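Local coordinates for aspartate aminotransferase (Giardia lamblia, PDB 3MEB), which probably catalyses the reversible transfer of an amino group from L-aspartate to 2-oxoglutarate, giving oxaloacetate and L-glutamate, with pyridoxal 5'-phosphate as cofactor, at residues Y178-F189 with H212-Q223; L364-P374 with D431-V441. All coordinates share one frame; numbering follows the deposited sequence.

Interaction 1 (Y178-F189 with H212-Q223). With EDO (1,2-ethanediol), chain J; SO4 (sulfate ion), chain C.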
# COMPACT_ATOMS: atom_id res chain seq x y z
N TYR A 178 -14.94 27.57 2.85
CA TYR A 178 -14.70 27.09 4.20
C TYR A 178 -14.40 28.29 5.12
O TYR A 178 -15.35 28.84 5.66
CB TYR A 178 -13.67 25.98 4.20
CG TYR A 178 -13.74 25.14 5.47
CD1 TYR A 178 -14.71 24.17 5.63
CD2 TYR A 178 -12.83 25.32 6.49
CE1 TYR A 178 -14.79 23.41 6.76
CE2 TYR A 178 -12.90 24.53 7.67
CZ TYR A 178 -13.89 23.57 7.76
OH TYR A 178 -14.02 22.79 8.88
N LEU A 179 -13.14 28.72 5.29
CA LEU A 179 -12.83 29.87 6.17
C LEU A 179 -13.14 31.19 5.50
O LEU A 179 -13.18 31.27 4.27
CB LEU A 179 -11.35 29.88 6.55
CG LEU A 179 -10.79 28.69 7.32
CD1 LEU A 179 -9.28 28.94 7.59
CD2 LEU A 179 -11.59 28.45 8.62
N ARG A 180 -13.27 32.24 6.31
CA ARG A 180 -13.61 33.59 5.83
C ARG A 180 -12.56 34.19 4.94
O ARG A 180 -11.37 34.01 5.19
CB ARG A 180 -13.78 34.57 6.99
CG ARG A 180 -14.73 34.14 8.04
CD ARG A 180 -15.39 35.28 8.71
NE ARG A 180 -14.47 36.32 9.16
CZ ARG A 180 -14.57 36.95 10.34
NH1 ARG A 180 -15.52 36.62 11.22
NH2 ARG A 180 -13.69 37.89 10.65
N LYS A 181 -13.00 34.97 3.97
CA LYS A 181 -12.10 35.66 3.06
C LYS A 181 -11.00 36.42 3.83
O LYS A 181 -9.81 36.28 3.49
CB LYS A 181 -12.86 36.63 2.14
N ASP A 182 -11.39 37.18 4.85
CA ASP A 182 -10.44 38.04 5.58
C ASP A 182 -9.31 37.31 6.34
O ASP A 182 -8.47 37.98 6.95
CB ASP A 182 -11.16 39.05 6.49
CG ASP A 182 -11.93 38.41 7.66
OD1 ASP A 182 -11.69 37.24 8.03
OD2 ASP A 182 -12.79 39.12 8.22
N GLY A 183 -9.27 35.98 6.30
CA GLY A 183 -8.21 35.20 6.95
C GLY A 183 -8.52 34.80 8.40
O GLY A 183 -7.80 34.01 9.00
N GLU A 184 -9.60 35.33 8.97
CA GLU A 184 -9.91 35.04 10.37
C GLU A 184 -10.41 33.61 10.49
O GLU A 184 -11.00 33.08 9.54
CB GLU A 184 -10.91 36.04 10.91
CG GLU A 184 -10.40 37.52 10.86
CD GLU A 184 -9.30 37.81 11.87
OE1 GLU A 184 -9.08 36.98 12.78
OE2 GLU A 184 -8.67 38.88 11.76
N LEU A 185 -10.15 32.98 11.65
CA LEU A 185 -10.44 31.55 11.87
C LEU A 185 -11.90 31.31 12.24
O LEU A 185 -12.24 30.97 13.38
CB LEU A 185 -9.54 30.95 12.98
CG LEU A 185 -8.06 30.80 12.74
CD1 LEU A 185 -7.37 30.00 13.87
CD2 LEU A 185 -7.88 30.14 11.39
N GLU A 186 -12.76 31.50 11.25
CA GLU A 186 -14.18 31.21 11.40
C GLU A 186 -14.68 30.77 10.02
O GLU A 186 -14.23 31.31 9.01
CB GLU A 186 -14.92 32.46 11.88
CG GLU A 186 -16.44 32.27 11.92
CD GLU A 186 -17.22 33.54 12.21
OE1 GLU A 186 -16.71 34.65 11.95
OE2 GLU A 186 -18.37 33.41 12.69
N ILE A 187 -15.54 29.77 9.99
CA ILE A 187 -16.15 29.31 8.76
C ILE A 187 -17.23 30.30 8.29
O ILE A 187 -18.14 30.68 9.05
CB ILE A 187 -16.75 27.88 8.91
CG1 ILE A 187 -15.64 26.89 9.22
CG2 ILE A 187 -17.54 27.46 7.60
CD1 ILE A 187 -16.07 25.62 9.96
N ASP A 188 -17.14 30.70 7.03
CA ASP A 188 -18.10 31.62 6.42
C ASP A 188 -19.30 30.79 6.01
O ASP A 188 -19.55 30.58 4.82
CB ASP A 188 -17.44 32.32 5.24
CG ASP A 188 -18.34 33.29 4.53
OD1 ASP A 188 -19.46 33.60 5.04
OD2 ASP A 188 -17.93 33.76 3.45
N PHE A 189 -20.05 30.36 7.02
CA PHE A 189 -21.03 29.30 6.88
C PHE A 189 -22.19 29.63 5.94
O PHE A 189 -22.73 28.75 5.25
CB PHE A 189 -21.54 28.81 8.24
CG PHE A 189 -22.32 27.55 8.15
CD1 PHE A 189 -21.73 26.38 7.71
CD2 PHE A 189 -23.67 27.55 8.43
CE1 PHE A 189 -22.47 25.22 7.58
CE2 PHE A 189 -24.43 26.39 8.31
CZ PHE A 189 -23.83 25.23 7.89
N HIS A 212 -10.75 19.40 11.42
CA HIS A 212 -10.34 19.86 10.11
C HIS A 212 -8.85 20.26 10.12
O HIS A 212 -8.37 20.96 11.00
CB HIS A 212 -11.19 21.03 9.67
CG HIS A 212 -10.79 21.61 8.35
ND1 HIS A 212 -9.87 22.63 8.25
CD2 HIS A 212 -11.20 21.33 7.09
CE1 HIS A 212 -9.75 22.97 6.97
NE2 HIS A 212 -10.54 22.19 6.25
N ASN A 213 -8.15 19.76 9.12
CA ASN A 213 -6.69 19.91 8.98
C ASN A 213 -6.50 20.73 7.70
O ASN A 213 -6.85 20.23 6.64
CB ASN A 213 -6.11 18.53 8.86
CG ASN A 213 -4.63 18.53 8.70
OD1 ASN A 213 -3.98 19.56 8.54
ND2 ASN A 213 -4.07 17.33 8.74
N PRO A 214 -5.93 21.95 7.79
CA PRO A 214 -5.08 22.44 8.87
C PRO A 214 -5.67 23.41 9.89
O PRO A 214 -4.98 23.76 10.86
CB PRO A 214 -3.99 23.15 8.08
CG PRO A 214 -4.79 23.84 6.97
CD PRO A 214 -5.90 22.86 6.63
N SER A 215 -6.93 23.83 9.69
CA SER A 215 -7.51 25.05 10.33
C SER A 215 -7.90 24.85 11.78
O SER A 215 -7.84 25.78 12.57
CB SER A 215 -8.73 25.57 9.59
OG SER A 215 -9.91 24.84 9.89
N GLY A 216 -8.34 23.64 12.10
CA GLY A 216 -8.75 23.32 13.48
C GLY A 216 -10.10 23.93 13.82
O GLY A 216 -10.46 24.02 15.01
N ILE A 217 -10.79 24.43 12.79
CA ILE A 217 -12.15 25.00 12.93
C ILE A 217 -13.09 24.02 12.26
O ILE A 217 -12.86 23.63 11.12
CB ILE A 217 -12.29 26.37 12.19
CG1 ILE A 217 -11.15 27.36 12.54
CG2 ILE A 217 -13.65 27.00 12.47
CD1 ILE A 217 -10.82 27.45 13.98
N ASP A 218 -14.14 23.59 12.98
CA ASP A 218 -15.05 22.57 12.50
C ASP A 218 -16.45 23.17 12.36
O ASP A 218 -16.80 24.14 13.04
CB ASP A 218 -15.13 21.39 13.53
CG ASP A 218 -13.92 20.43 13.49
OD1 ASP A 218 -13.02 20.53 12.62
OD2 ASP A 218 -13.89 19.52 14.39
N PHE A 219 -17.26 22.60 11.48
CA PHE A 219 -18.71 22.80 11.57
C PHE A 219 -19.18 22.33 12.94
O PHE A 219 -18.81 21.25 13.41
CB PHE A 219 -19.48 21.99 10.52
CG PHE A 219 -19.13 22.31 9.07
CD1 PHE A 219 -19.15 23.61 8.59
CD2 PHE A 219 -18.85 21.30 8.16
CE1 PHE A 219 -18.86 23.87 7.29
CE2 PHE A 219 -18.59 21.57 6.86
CZ PHE A 219 -18.58 22.84 6.41
N THR A 220 -20.05 23.13 13.57
CA THR A 220 -20.71 22.69 14.79
C THR A 220 -21.85 21.69 14.51
O THR A 220 -22.25 21.51 13.36
CB THR A 220 -21.28 23.89 15.54
OG1 THR A 220 -22.36 24.50 14.78
CG2 THR A 220 -20.14 24.89 15.83
N GLU A 221 -22.36 21.03 15.55
CA GLU A 221 -23.48 20.11 15.34
C GLU A 221 -24.61 20.86 14.66
O GLU A 221 -25.21 20.37 13.73
CB GLU A 221 -23.97 19.47 16.63
CG GLU A 221 -22.98 18.59 17.32
CD GLU A 221 -23.64 17.68 18.34
OE1 GLU A 221 -24.88 17.50 18.29
OE2 GLU A 221 -22.91 17.11 19.18
N ALA A 222 -24.85 22.09 15.07
CA ALA A 222 -25.93 22.88 14.48
C ALA A 222 -25.69 23.16 12.99
O ALA A 222 -26.62 23.14 12.19
CB ALA A 222 -26.13 24.23 15.27
N GLN A 223 -24.44 23.47 12.64
CA GLN A 223 -24.07 23.71 11.25
C GLN A 223 -24.20 22.44 10.41
O GLN A 223 -24.75 22.45 9.31
CB GLN A 223 -22.69 24.34 11.16
CG GLN A 223 -22.71 25.77 11.76
CD GLN A 223 -21.35 26.42 11.84
OE1 GLN A 223 -20.36 25.76 12.11
NE2 GLN A 223 -21.30 27.74 11.60
C1 EDO J . -15.57 20.01 8.60
O1 EDO J . -14.36 20.28 7.86
C2 EDO J . -15.25 19.78 10.08
O2 EDO J . -16.38 19.92 10.93
S SO4 C . -0.28 15.51 8.77
O1 SO4 C . -1.21 16.52 8.23
O2 SO4 C . 0.91 16.11 9.37
O3 SO4 C . -1.00 14.71 9.73
O4 SO4 C . 0.10 14.68 7.65
O HOH W 1 -19.20 29.69 11.70
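An aromatic cluster beside the cofactor pocket joins the loop that follows strand 174-176 to the loop that leads into helix 221-234, with Tyr178 meeting His212 by a face and Phe219 by an edge. The Tyr178 and His212 rings stack face to face, centroids 4.1 Å apart and planes 20° from parallel, with Tyr178 CE2 over the centre of the imidazole; Ile187 CG1 lies over the other face of the phenol ring. At the edge turned to the face of Phe219, Tyr178 CE1 lies 3.8 Å from Phe219 CZ. With CG anti to the backbone N (chi1 -160°), the phenol reaches past the imidazole, and its OH donates to Ile217 O at 2.7 Å, the donor tilted 18° from the carbonyl plane. The same hydroxyl accepts from O1 of an ethanediol, probably left from crystallisation.

The imidazole is held at both nitrogens: ND1 is hydrogen-bonded to Ser215 OG, and NE2 to Thr153 O. Ser215 OG also accepts from Ile217 N in an ST turn. The next residue after His212, Asn213, belongs to the pyridoxal phosphate pocket of this aminotransferase and is followed by a cis peptide bond to Pro214; its ND2 binds a sulfate ion that Lys277 and Arg419 also hold.

Ile217 packs between the loops, its CD1 3.9 Å from Leu185 CB and its CG2 3.7 Å from Ile187 CD1. In the first turn of helix 221-234, Gln223 CB sits over the face of the Phe189 ring in a CH-pi contact, 3.8 Å from the centroid, while Gln223 NE2 donates to a water that in turn donates to Ile187 O.

Interaction 2 (L364-P374 with D431-V441)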
# COMPACT_ATOMS: atom_id res chain seq x y z
N LEU A 364 1.22 26.70 26.42
CA LEU A 364 1.83 27.58 25.41
C LEU A 364 1.12 28.93 25.47
O LEU A 364 1.78 29.94 25.43
CB LEU A 364 1.78 27.04 23.99
CG LEU A 364 2.39 27.95 22.90
CD1 LEU A 364 3.91 28.32 23.14
CD2 LEU A 364 2.14 27.24 21.54
N HIS A 365 -0.21 28.93 25.57
CA HIS A 365 -0.99 30.18 25.59
C HIS A 365 -0.63 31.06 26.79
O HIS A 365 -0.46 32.27 26.67
CB HIS A 365 -2.51 29.88 25.58
CG HIS A 365 -3.37 31.10 25.71
ND1 HIS A 365 -3.75 31.61 26.93
CD2 HIS A 365 -3.91 31.92 24.78
CE1 HIS A 365 -4.47 32.70 26.74
NE2 HIS A 365 -4.59 32.91 25.44
N ALA A 366 -0.49 30.43 27.96
CA ALA A 366 -0.06 31.11 29.15
C ALA A 366 1.33 31.73 28.97
O ALA A 366 1.58 32.84 29.44
CB ALA A 366 -0.05 30.15 30.36
N SER A 367 2.23 31.00 28.29
CA SER A 367 3.60 31.46 28.15
C SER A 367 3.66 32.66 27.17
O SER A 367 4.49 33.56 27.35
CB SER A 367 4.53 30.32 27.67
OG SER A 367 4.57 29.23 28.58
N LEU A 368 2.79 32.66 26.15
CA LEU A 368 2.66 33.81 25.25
C LEU A 368 1.98 35.01 25.96
O LEU A 368 2.41 36.17 25.81
CB LEU A 368 1.87 33.42 24.02
CG LEU A 368 2.58 32.43 23.09
CD1 LEU A 368 1.60 31.73 22.15
CD2 LEU A 368 3.68 33.18 22.32
N ALA A 369 0.93 34.73 26.72
CA ALA A 369 0.17 35.77 27.41
C ALA A 369 1.02 36.51 28.44
O ALA A 369 0.90 37.75 28.59
CB ALA A 369 -1.10 35.18 28.06
N LYS A 370 1.90 35.77 29.14
CA LYS A 370 2.78 36.35 30.16
C LYS A 370 3.79 37.32 29.54
O LYS A 370 4.25 38.22 30.20
CB LYS A 370 3.54 35.27 30.95
N ARG A 371 4.13 37.13 28.26
CA ARG A 371 5.08 38.02 27.57
C ARG A 371 4.37 39.11 26.78
O ARG A 371 5.01 39.86 26.08
CB ARG A 371 5.96 37.23 26.62
CG ARG A 371 6.96 36.29 27.27
CD ARG A 371 7.75 35.60 26.19
NE ARG A 371 8.92 34.90 26.69
CZ ARG A 371 8.90 33.72 27.31
NH1 ARG A 371 7.75 33.09 27.54
NH2 ARG A 371 10.04 33.18 27.70
N LYS A 372 3.06 39.22 26.91
CA LYS A 372 2.30 40.14 26.09
C LYS A 372 2.70 40.03 24.61
O LYS A 372 2.71 41.01 23.88
CB LYS A 372 2.44 41.59 26.64
N THR A 373 3.00 38.81 24.16
CA THR A 373 3.40 38.59 22.78
C THR A 373 2.31 38.98 21.74
O THR A 373 1.22 38.40 21.74
CB THR A 373 3.81 37.10 22.53
OG1 THR A 373 4.79 36.68 23.49
CG2 THR A 373 4.35 36.96 21.16
N PRO A 374 2.61 39.95 20.86
CA PRO A 374 1.68 40.33 19.78
C PRO A 374 1.26 39.10 18.96
O PRO A 374 2.08 38.16 18.72
CB PRO A 374 2.48 41.35 18.94
CG PRO A 374 3.59 41.81 19.80
CD PRO A 374 3.88 40.70 20.78
N ASP A 431 7.93 27.09 27.05
CA ASP A 431 8.39 28.44 27.27
C ASP A 431 9.46 28.82 26.26
O ASP A 431 9.56 29.96 25.87
CB ASP A 431 8.90 28.65 28.68
CG ASP A 431 8.87 30.09 29.07
OD1 ASP A 431 7.78 30.69 29.05
OD2 ASP A 431 9.96 30.64 29.34
N TYR A 432 10.25 27.84 25.86
CA TYR A 432 11.21 28.05 24.80
C TYR A 432 10.50 28.43 23.49
O TYR A 432 10.87 29.41 22.83
CB TYR A 432 12.04 26.79 24.61
CG TYR A 432 13.05 26.87 23.52
CD1 TYR A 432 14.29 27.49 23.72
CD2 TYR A 432 12.79 26.30 22.26
CE1 TYR A 432 15.23 27.56 22.70
CE2 TYR A 432 13.75 26.36 21.23
CZ TYR A 432 14.95 26.98 21.46
OH TYR A 432 15.87 27.03 20.45
N VAL A 433 9.45 27.68 23.15
CA VAL A 433 8.68 27.95 21.92
C VAL A 433 8.04 29.33 21.99
O VAL A 433 8.07 30.07 21.04
CB VAL A 433 7.61 26.85 21.66
CG1 VAL A 433 6.72 27.21 20.46
CG2 VAL A 433 8.27 25.54 21.45
N ALA A 434 7.52 29.70 23.15
CA ALA A 434 6.94 31.03 23.31
C ALA A 434 7.99 32.19 23.20
O ALA A 434 7.78 33.17 22.48
CB ALA A 434 6.16 31.10 24.60
N GLU A 435 9.12 32.06 23.90
CA GLU A 435 10.26 33.00 23.73
C GLU A 435 10.68 33.16 22.28
O GLU A 435 10.98 34.27 21.83
CB GLU A 435 11.48 32.51 24.52
CG GLU A 435 12.64 33.46 24.47
CD GLU A 435 13.81 32.99 25.31
OE1 GLU A 435 13.80 31.84 25.78
OE2 GLU A 435 14.75 33.79 25.48
N ALA A 436 10.71 32.06 21.54
CA ALA A 436 11.08 32.10 20.13
C ALA A 436 10.04 32.82 19.31
O ALA A 436 10.38 33.60 18.44
CB ALA A 436 11.31 30.66 19.58
N ILE A 437 8.77 32.54 19.56
CA ILE A 437 7.68 33.19 18.82
C ILE A 437 7.69 34.71 19.11
O ILE A 437 7.47 35.54 18.20
CB ILE A 437 6.31 32.54 19.17
CG1 ILE A 437 6.26 31.11 18.57
CG2 ILE A 437 5.18 33.39 18.65
CD1 ILE A 437 5.07 30.28 18.98
N HIS A 438 7.99 35.06 20.36
CA HIS A 438 8.05 36.46 20.76
C HIS A 438 9.15 37.20 20.01
O HIS A 438 8.95 38.31 19.51
CB HIS A 438 8.24 36.57 22.26
CG HIS A 438 8.19 37.96 22.78
ND1 HIS A 438 7.03 38.56 23.20
CD2 HIS A 438 9.17 38.89 22.94
CE1 HIS A 438 7.29 39.79 23.61
NE2 HIS A 438 8.58 40.02 23.46
N ASP A 439 10.29 36.53 19.88
CA ASP A 439 11.44 37.05 19.19
C ASP A 439 11.12 37.25 17.71
O ASP A 439 11.34 38.33 17.17
CB ASP A 439 12.62 36.09 19.36
CG ASP A 439 13.87 36.61 18.71
OD1 ASP A 439 14.10 37.82 18.83
OD2 ASP A 439 14.59 35.79 18.08
N ALA A 440 10.56 36.21 17.06
CA ALA A 440 10.21 36.27 15.63
C ALA A 440 9.24 37.41 15.29
O ALA A 440 9.43 38.10 14.30
CB ALA A 440 9.64 34.92 15.15
N VAL A 441 8.24 37.59 16.16
CA VAL A 441 7.14 38.52 15.96
C VAL A 441 7.55 39.95 16.34
O VAL A 441 7.07 40.93 15.74
CB VAL A 441 5.90 37.97 16.75
CG1 VAL A 441 4.84 38.98 16.99
CG2 VAL A 441 5.35 36.70 16.03
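With CG beside the backbone N (chi1 -69°) and the chain then extended as far as NE, Arg371 reaches across to Asp431, whose CG stands anti to its own N. The two meet end-on in a bidentate salt bridge: NH1 donates to Asp431 OD1 at 2.8 Å and NH2 to Asp431 OD2 at 3.0 Å. Both bonds are nearly straight, and both oxygens lie close to the guanidinium plane. The carboxylate is turned 42° against that plane, which is why each oxygen is approached from above its own plane. NH1 also donates to Ser367 O, so three bonds fix the rotation of the guanidinium. One of its faces lies over the backbone of helix 430-443, with Glu435 N above the centre; the Glu435 carboxylate lies near enough for a charge attraction, but no N-H points at it.

The contact packs the C-terminal end of the long helix 340-370 against helix 430-443, their local axes 8.7 Å apart and crossing at -43°. Ala434 is the small residue at the crossing: its CB touches Ser367 CB at 3.6 Å and Leu364 CD1 at 3.9 Å. Beside it, Leu368 CD2 meets Ile437 CG2 at 4.0 Å.

A Schellman motif with Lys372 at C-prime ends the first helix and turns the chain along the second. Just beyond it, Thr373 OG1 and His438 ND1 share a hydrogen bond of 2.9 Å, the hydroxyl near the plane of the imidazole at its edge. Farther on, Pro374 CB packs against Val441 CG1 at 3.9 Å, where Leu397 and Phe446 also touch Val441.

Overall arrangement
Both segments of interaction 1 precede those of interaction 2 along the chain, and the two contacts lie about 25 Å apart between centres, with nearest atoms about 12 Å apart and not in contact. Interaction 1 belongs to the part of the fold built on the seven-stranded mixed sheet: its loops follow strands 174-176 and 204-208, and it includes Asn213 of the cofactor pocket. Interaction 2 sits farther from the centre of the chain, far from the cofactor pocket, and joins helices 340-370 and 430-443. Strand 392-394, which comes between the segments of interaction 2, packs on Leu185, Asn213 and Pro214 of interaction 1, so the C-terminal part of the chain reaches back to the cofactor side.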